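Local coordinates for putative 2OG-Fe(II) oxygenase family protein (Caulobacter crescentus CB15, PDB 3OOX), which probably acts as an iron(II)- and 2-oxoglutarate-dependent oxygenase, with ethylene formation from 2-oxoglutarate and oxidation of L-arginine as its inferred reactions, at residues Ile277-Asn282 and Asn288-Pro293; Asn240-Ser245 and Gln281-Ala286. All blocks are in the same frame, centred on the assembly; numbering follows the deposited sequence.

Contact 1: residues Ile277-Asn282 and Asn288-Pro293. With EDO (1,2-ethanediol), chain H.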
loop_
_atom_site.group_PDB
_atom_site.type_symbol
_atom_site.label_atom_id
_atom_site.label_comp_id
_atom_site.label_asym_id
_atom_site.label_seq_id
_atom_site.Cartn_x
_atom_site.Cartn_y
_atom_site.Cartn_z
ATOM N N ILE A 277 -4.326 1.677 19.303
ATOM C CA ILE A 277 -5.415 2.215 18.525
ATOM C C ILE A 277 -6.620 2.334 19.442
ATOM O O ILE A 277 -7.210 1.326 19.852
ATOM C CB ILE A 277 -5.760 1.324 17.271
ATOM C CG1 ILE A 277 -4.520 1.110 16.402
ATOM C CG2 ILE A 277 -6.930 1.914 16.480
ATOM C CD1 ILE A 277 -4.753 0.066 15.313
ATOM N N LYS A 278 -6.962 3.574 19.757
ATOM C CA LYS A 278 -8.079 3.916 20.627
ATOM C C LYS A 278 -8.929 4.957 19.894
ATOM O O LYS A 278 -8.428 5.956 19.375
ATOM C CB LYS A 278 -7.570 4.431 21.975
ATOM C CG LYS A 278 -8.683 4.927 22.892
ATOM C CD LYS A 278 -8.131 5.317 24.263
ATOM C CE LYS A 278 -9.263 5.700 25.209
ATOM N NZ LYS A 278 -10.017 6.904 24.731
ATOM N N THR A 279 -10.232 4.695 19.821
ATOM C CA THR A 279 -11.101 5.463 18.934
ATOM C C THR A 279 -10.977 6.959 19.163
ATOM O O THR A 279 -11.024 7.436 20.313
ATOM C CB THR A 279 -12.571 5.056 19.117
ATOM O OG1 THR A 279 -12.651 3.617 19.200
ATOM C CG2 THR A 279 -13.429 5.635 17.963
ATOM N N LEU A 280 -10.838 7.713 18.076
ATOM C CA LEU A 280 -10.776 9.171 18.187
ATOM C C LEU A 280 -12.105 9.666 18.738
ATOM O O LEU A 280 -13.177 9.375 18.201
ATOM C CB LEU A 280 -10.493 9.809 16.833
ATOM C CG LEU A 280 -9.127 9.489 16.200
ATOM C CD1 LEU A 280 -9.065 10.069 14.804
ATOM C CD2 LEU A 280 -7.973 10.015 17.052
ATOM N N GLN A 281 -12.049 10.449 19.819
ATOM C CA GLN A 281 -13.286 10.835 20.460
ATOM C C GLN A 281 -14.120 11.743 19.589
ATOM O O GLN A 281 -15.341 11.704 19.666
ATOM C CB GLN A 281 -13.042 11.441 21.847
ATOM C CG GLN A 281 -12.874 10.352 22.920
ATOM C CD GLN A 281 -14.160 9.533 23.145
ATOM O OE1 GLN A 281 -15.256 10.091 23.314
ATOM N NE2 GLN A 281 -14.027 8.204 23.142
ATOM N N ASN A 282 -13.478 12.530 18.720
ATOM C CA ASN A 282 -14.248 13.380 17.809
ATOM C C ASN A 282 -14.903 12.627 16.649
ATOM O O ASN A 282 -15.691 13.207 15.898
ATOM C CB ASN A 282 -13.445 14.608 17.349
ATOM C CG ASN A 282 -12.320 14.275 16.418
ATOM O OD1 ASN A 282 -12.069 13.110 16.105
ATOM N ND2 ASN A 282 -11.607 15.317 15.966
ATOM N N ASN A 288 -23.020 7.980 15.448
ATOM C CA ASN A 288 -21.936 7.057 15.168
ATOM C C ASN A 288 -21.257 6.686 16.483
ATOM O O ASN A 288 -20.170 7.186 16.782
ATOM C CB ASN A 288 -20.929 7.684 14.198
ATOM C CG ASN A 288 -19.871 6.700 13.720
ATOM O OD1 ASN A 288 -20.142 5.502 13.575
ATOM N ND2 ASN A 288 -18.656 7.200 13.475
ATOM N N PRO A 289 -21.930 5.843 17.297
ATOM C CA PRO A 289 -21.306 5.437 18.563
ATOM C C PRO A 289 -20.032 4.637 18.364
ATOM O O PRO A 289 -19.777 4.100 17.278
ATOM C CB PRO A 289 -22.394 4.597 19.276
ATOM C CG PRO A 289 -23.438 4.292 18.225
ATOM C CD PRO A 289 -23.302 5.323 17.139
ATOM N N ASP A 290 -19.238 4.566 19.425
ATOM C CA ASP A 290 -17.958 3.889 19.386
ATOM C C ASP A 290 -18.136 2.397 19.059
ATOM O O ASP A 290 -18.769 1.642 19.813
ATOM C CB ASP A 290 -17.263 4.080 20.728
ATOM C CG ASP A 290 -15.793 3.738 20.710
ATOM O OD1 ASP A 290 -15.263 3.208 19.709
ATOM O OD2 ASP A 290 -15.183 4.014 21.749
ATOM N N ARG A 291 -17.581 1.989 17.904
ATOM C CA ARG A 291 -17.649 0.596 17.476
ATOM C C ARG A 291 -16.545 -0.245 18.106
ATOM O O ARG A 291 -16.566 -1.482 18.004
ATOM C CB ARG A 291 -17.541 0.527 15.955
ATOM C CG ARG A 291 -18.565 1.325 15.256
ATOM C CD ARG A 291 -18.315 1.298 13.761
ATOM N NE ARG A 291 -19.037 2.394 13.131
ATOM C CZ ARG A 291 -19.430 2.415 11.863
ATOM N NH1 ARG A 291 -19.161 1.401 11.031
ATOM N NH2 ARG A 291 -20.079 3.473 11.417
ATOM N N TYR A 292 -15.601 0.416 18.778
ATOM C CA TYR A 292 -14.400 -0.229 19.285
ATOM C C TYR A 292 -14.138 0.124 20.750
ATOM O O TYR A 292 -13.147 0.757 21.064
ATOM C CB TYR A 292 -13.207 0.149 18.389
ATOM C CG TYR A 292 -13.514 -0.055 16.908
ATOM C CD1 TYR A 292 -13.552 -1.335 16.376
ATOM C CD2 TYR A 292 -13.789 1.025 16.047
ATOM C CE1 TYR A 292 -13.859 -1.558 15.049
ATOM C CE2 TYR A 292 -14.087 0.815 14.702
ATOM C CZ TYR A 292 -14.110 -0.476 14.212
ATOM O OH TYR A 292 -14.402 -0.681 12.882
ATOM N N PRO A 293 -15.039 -0.311 21.649
ATOM C CA PRO A 293 -14.879 0.075 23.048
ATOM C C PRO A 293 -13.618 -0.489 23.695
ATOM O O PRO A 293 -13.154 0.081 24.693
ATOM C CB PRO A 293 -16.133 -0.493 23.719
ATOM C CG PRO A 293 -16.557 -1.628 22.867
ATOM C CD PRO A 293 -16.189 -1.206 21.455
HETATM C C1 EDO H . -8.643 12.202 20.559
HETATM O O1 EDO H . -9.509 11.104 20.962
HETATM C C2 EDO H . -9.057 12.944 19.272
HETATM O O2 EDO H . -10.420 13.417 19.273
HETATM O O HOH W 1 -10.869 2.144 21.409
HETATM O O HOH W 2 -15.840 6.191 23.381
#
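Thr279 carries this contact, and its hydroxyl meets the carboxylate of Asp290. The side chains approach from opposite directions. OG1 lies beside the backbone N of Thr279 (chi1 -43°), which turns it to the facing segment. It donates a hydrogen bond to Asp290 OD1 at 2.7 Å, on the syn side of the carboxylate and 24° out of its plane. The methyl CG2 of Thr279 lies 3.5 Å from Asp290 OD1. Asp290 OD1 also accepts from Tyr292 N at 3.0 Å, from the opposite face of the carboxylate plane. Two donors therefore grip OD1 and fix the rotation of the carboxylate. Thr279 OG1 also sits at the edge of the Tyr292 ring, near its plane, and 3.6 Å from Tyr292 CB. Tyr292 OH has its partner in Asn241. Backbone atoms are bridged by water 1, which accepts from Thr279 N and donates to Tyr292 O at 2.7 Å. Gln281 starts outward, but its chain bends at chi2 (-66°). NE2 then donates to water 2, which donates on to Asp290 OD2 at 2.8 Å. Both carboxylate oxygens are thus tied to segment 277-282, one directly and one through water. The bond from Tyr292 N, two residues on from Asp290, makes an Asx turn, with Thr279 OG1 as second donor to Asp290 OD1, in the loop between strands 276-277 and 296-297.

Contact 2: residues Asn240-Ser245 and Gln281-Ala286; sequences NNVLPS and QNCVTA. With EDO (1,2-ethanediol), chain H.
Asn240 and Cys283 form the close part of this contact, where their CA atoms are 5.8 Å apart. Asn240 ND2 donates to Cys283 O at 3.1 Å, with an N-H...O angle of 162°. The acceptor lies in the amide plane of Asn240. The donor, however, stands above the carbonyl plane of Cys283, 36° out of it. CG of Asn240 is anti to its own backbone N (chi1 -155°), and this carries the amide across to the carbonyl. Nearer the backbone, Asn240 CB packs against Cys283 CB at 3.9 Å. Val242 adds one methyl to the same patch. Its CG2 lies 3.8 Å from Cys283 CB and 3.9 Å from Cys283 SG, so it touches both side-chain atoms of the cysteine. Asn240 and Cys283 are both buried.

The packing thins towards Val284, whose CG2 comes to 4.0 Å from Asn240 ND2. Farther out, Gln281 and Asn282 are exposed. Their backbone N atoms hold a 1,2-ethanediol, probably from the crystallisation liquor. Gln281 N donates to O1 of the ethanediol at 2.9 Å, and Asn282 N donates to O2 of the ethanediol.

Asn240 has a positive phi and is the C-prime residue of the Schellman motif that ends helix 233-238. Its amide has further partners, since OD1 accepts from Arg291 N and ND2 also donates to Pro289 O. The chemistry implies that a buried amide at a helix end is satisfied by backbone groups of the loop between strands 276-277 and 296-297, with a small apolar patch beside it.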
loop_
_atom_site.group_PDB
_atom_site.type_symbol
_atom_site.label_atom_id
_atom_site.label_comp_id
_atom_site.label_asym_id
_atom_site.label_seq_id
_atom_site.Cartn_x
_atom_site.Cartn_y
_atom_site.Cartn_z
ATOM N N ASN A 240 -13.238 5.403 13.869
ATOM C CA ASN A 240 -14.610 4.902 14.075
ATOM C C ASN A 240 -15.364 4.837 12.755
ATOM O O ASN A 240 -16.576 5.136 12.658
ATOM C CB ASN A 240 -15.382 5.786 15.051
ATOM C CG ASN A 240 -16.501 5.039 15.739
ATOM O OD1 ASN A 240 -16.409 3.815 15.964
ATOM N ND2 ASN A 240 -17.548 5.771 16.130
ATOM N N ASN A 241 -14.614 4.405 11.739
ATOM C CA ASN A 241 -15.128 4.209 10.366
ATOM C C ASN A 241 -15.531 5.481 9.615
ATOM O O ASN A 241 -16.116 5.404 8.544
ATOM C CB ASN A 241 -16.241 3.136 10.364
ATOM C CG ASN A 241 -15.711 1.758 10.730
ATOM O OD1 ASN A 241 -15.111 1.581 11.764
ATOM N ND2 ASN A 241 -15.906 0.787 9.847
ATOM N N VAL A 242 -15.169 6.645 10.134
ATOM C CA VAL A 242 -15.376 7.908 9.441
ATOM C C VAL A 242 -14.614 7.887 8.094
ATOM O O VAL A 242 -15.151 8.292 7.074
ATOM C CB VAL A 242 -14.961 9.106 10.319
ATOM C CG1 VAL A 242 -14.856 10.381 9.471
ATOM C CG2 VAL A 242 -15.975 9.318 11.461
ATOM N N LEU A 243 -13.370 7.393 8.117
ATOM C CA LEU A 243 -12.632 7.161 6.881
ATOM C C LEU A 243 -12.684 5.663 6.556
ATOM O O LEU A 243 -12.166 4.850 7.317
ATOM C CB LEU A 243 -11.184 7.627 6.995
ATOM C CG LEU A 243 -10.977 9.107 7.360
ATOM C CD1 LEU A 243 -9.509 9.493 7.384
ATOM C CD2 LEU A 243 -11.720 10.054 6.395
ATOM N N PRO A 244 -13.300 5.296 5.420
ATOM C CA PRO A 244 -13.548 3.872 5.140
ATOM C C PRO A 244 -12.356 3.205 4.452
ATOM O O PRO A 244 -11.693 3.840 3.630
ATOM C CB PRO A 244 -14.724 3.912 4.183
ATOM C CG PRO A 244 -14.515 5.239 3.416
ATOM C CD PRO A 244 -13.975 6.182 4.436
ATOM N N SER A 245 -12.086 1.952 4.834
ATOM C CA SER A 245 -11.149 1.081 4.140
ATOM C C SER A 245 -11.970 0.315 3.116
ATOM O O SER A 245 -12.825 -0.506 3.465
ATOM C CB SER A 245 -10.494 0.131 5.103
ATOM O OG SER A 245 -9.648 -0.736 4.406
ATOM N N GLN A 281 -12.049 10.449 19.819
ATOM C CA GLN A 281 -13.286 10.835 20.460
ATOM C C GLN A 281 -14.120 11.743 19.589
ATOM O O GLN A 281 -15.341 11.704 19.666
ATOM C CB GLN A 281 -13.042 11.441 21.847
ATOM C CG GLN A 281 -12.874 10.352 22.920
ATOM C CD GLN A 281 -14.160 9.533 23.145
ATOM O OE1 GLN A 281 -15.256 10.091 23.314
ATOM N NE2 GLN A 281 -14.027 8.204 23.142
ATOM N N ASN A 282 -13.478 12.530 18.720
ATOM C CA ASN A 282 -14.248 13.380 17.809
ATOM C C ASN A 282 -14.903 12.627 16.649
ATOM O O ASN A 282 -15.691 13.207 15.898
ATOM C CB ASN A 282 -13.445 14.608 17.349
ATOM C CG ASN A 282 -12.320 14.275 16.418
ATOM O OD1 ASN A 282 -12.069 13.110 16.105
ATOM N ND2 ASN A 282 -11.607 15.317 15.966
ATOM N N CYS A 283 -14.592 11.326 16.537
ATOM C CA CYS A 283 -15.301 10.432 15.617
ATOM C C CYS A 283 -16.387 9.600 16.294
ATOM O O CYS A 283 -17.016 8.747 15.648
ATOM C CB CYS A 283 -14.309 9.503 14.921
ATOM S SG CYS A 283 -13.113 10.386 13.898
ATOM N N VAL A 284 -16.634 9.862 17.587
ATOM C CA VAL A 284 -17.659 9.179 18.356
ATOM C C VAL A 284 -18.757 10.203 18.616
ATOM O O VAL A 284 -18.509 11.253 19.242
ATOM C CB VAL A 284 -17.093 8.614 19.683
ATOM C CG1 VAL A 284 -18.217 8.019 20.539
ATOM C CG2 VAL A 284 -15.993 7.579 19.401
ATOM N N THR A 285 -19.955 9.903 18.122
ATOM C CA THR A 285 -21.105 10.803 18.222
ATOM C C THR A 285 -22.348 9.980 18.546
ATOM O O THR A 285 -22.303 8.743 18.544
ATOM C CB THR A 285 -21.346 11.543 16.890
ATOM O OG1 THR A 285 -21.669 10.566 15.881
ATOM C CG2 THR A 285 -20.098 12.383 16.470
ATOM N N ALA A 286 -23.461 10.669 18.812
ATOM C CA ALA A 286 -24.752 10.022 18.979
ATOM C C ALA A 286 -25.122 9.134 17.806
ATOM O O ALA A 286 -25.619 8.023 17.994
ATOM C CB ALA A 286 -25.860 11.078 19.207
HETATM C C1 EDO H . -8.643 12.202 20.559
HETATM O O1 EDO H . -9.509 11.104 20.962
HETATM C C2 EDO H . -9.057 12.944 19.272
HETATM O O2 EDO H . -10.420 13.417 19.273
#

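Contacts 1 and 2 are neighbours, with centres 6 Å apart, and share Gln281 and Asn282. Segment 288-293 joins them. Its Arg291 N donates to Asn240 OD1 at 2.9 Å, a probable hydrogen bond. Tyr292 OH and Asn241 OD1 are 2.6 Å apart, another probable hydrogen bond. Thr279 also touches Asn240 and Val284. With these bonds, and with Leu280 on Leu238 and Tyr292 on Arg237, the loop between strands 276-277 and 296-297 packs against the end of helix 233-238. Both contacts include the ethanediol at the shared residues. They lie on the same side of the chain's centre, about 24 Å from it for contact 1 and about 22 Å for contact 2, centre to centre.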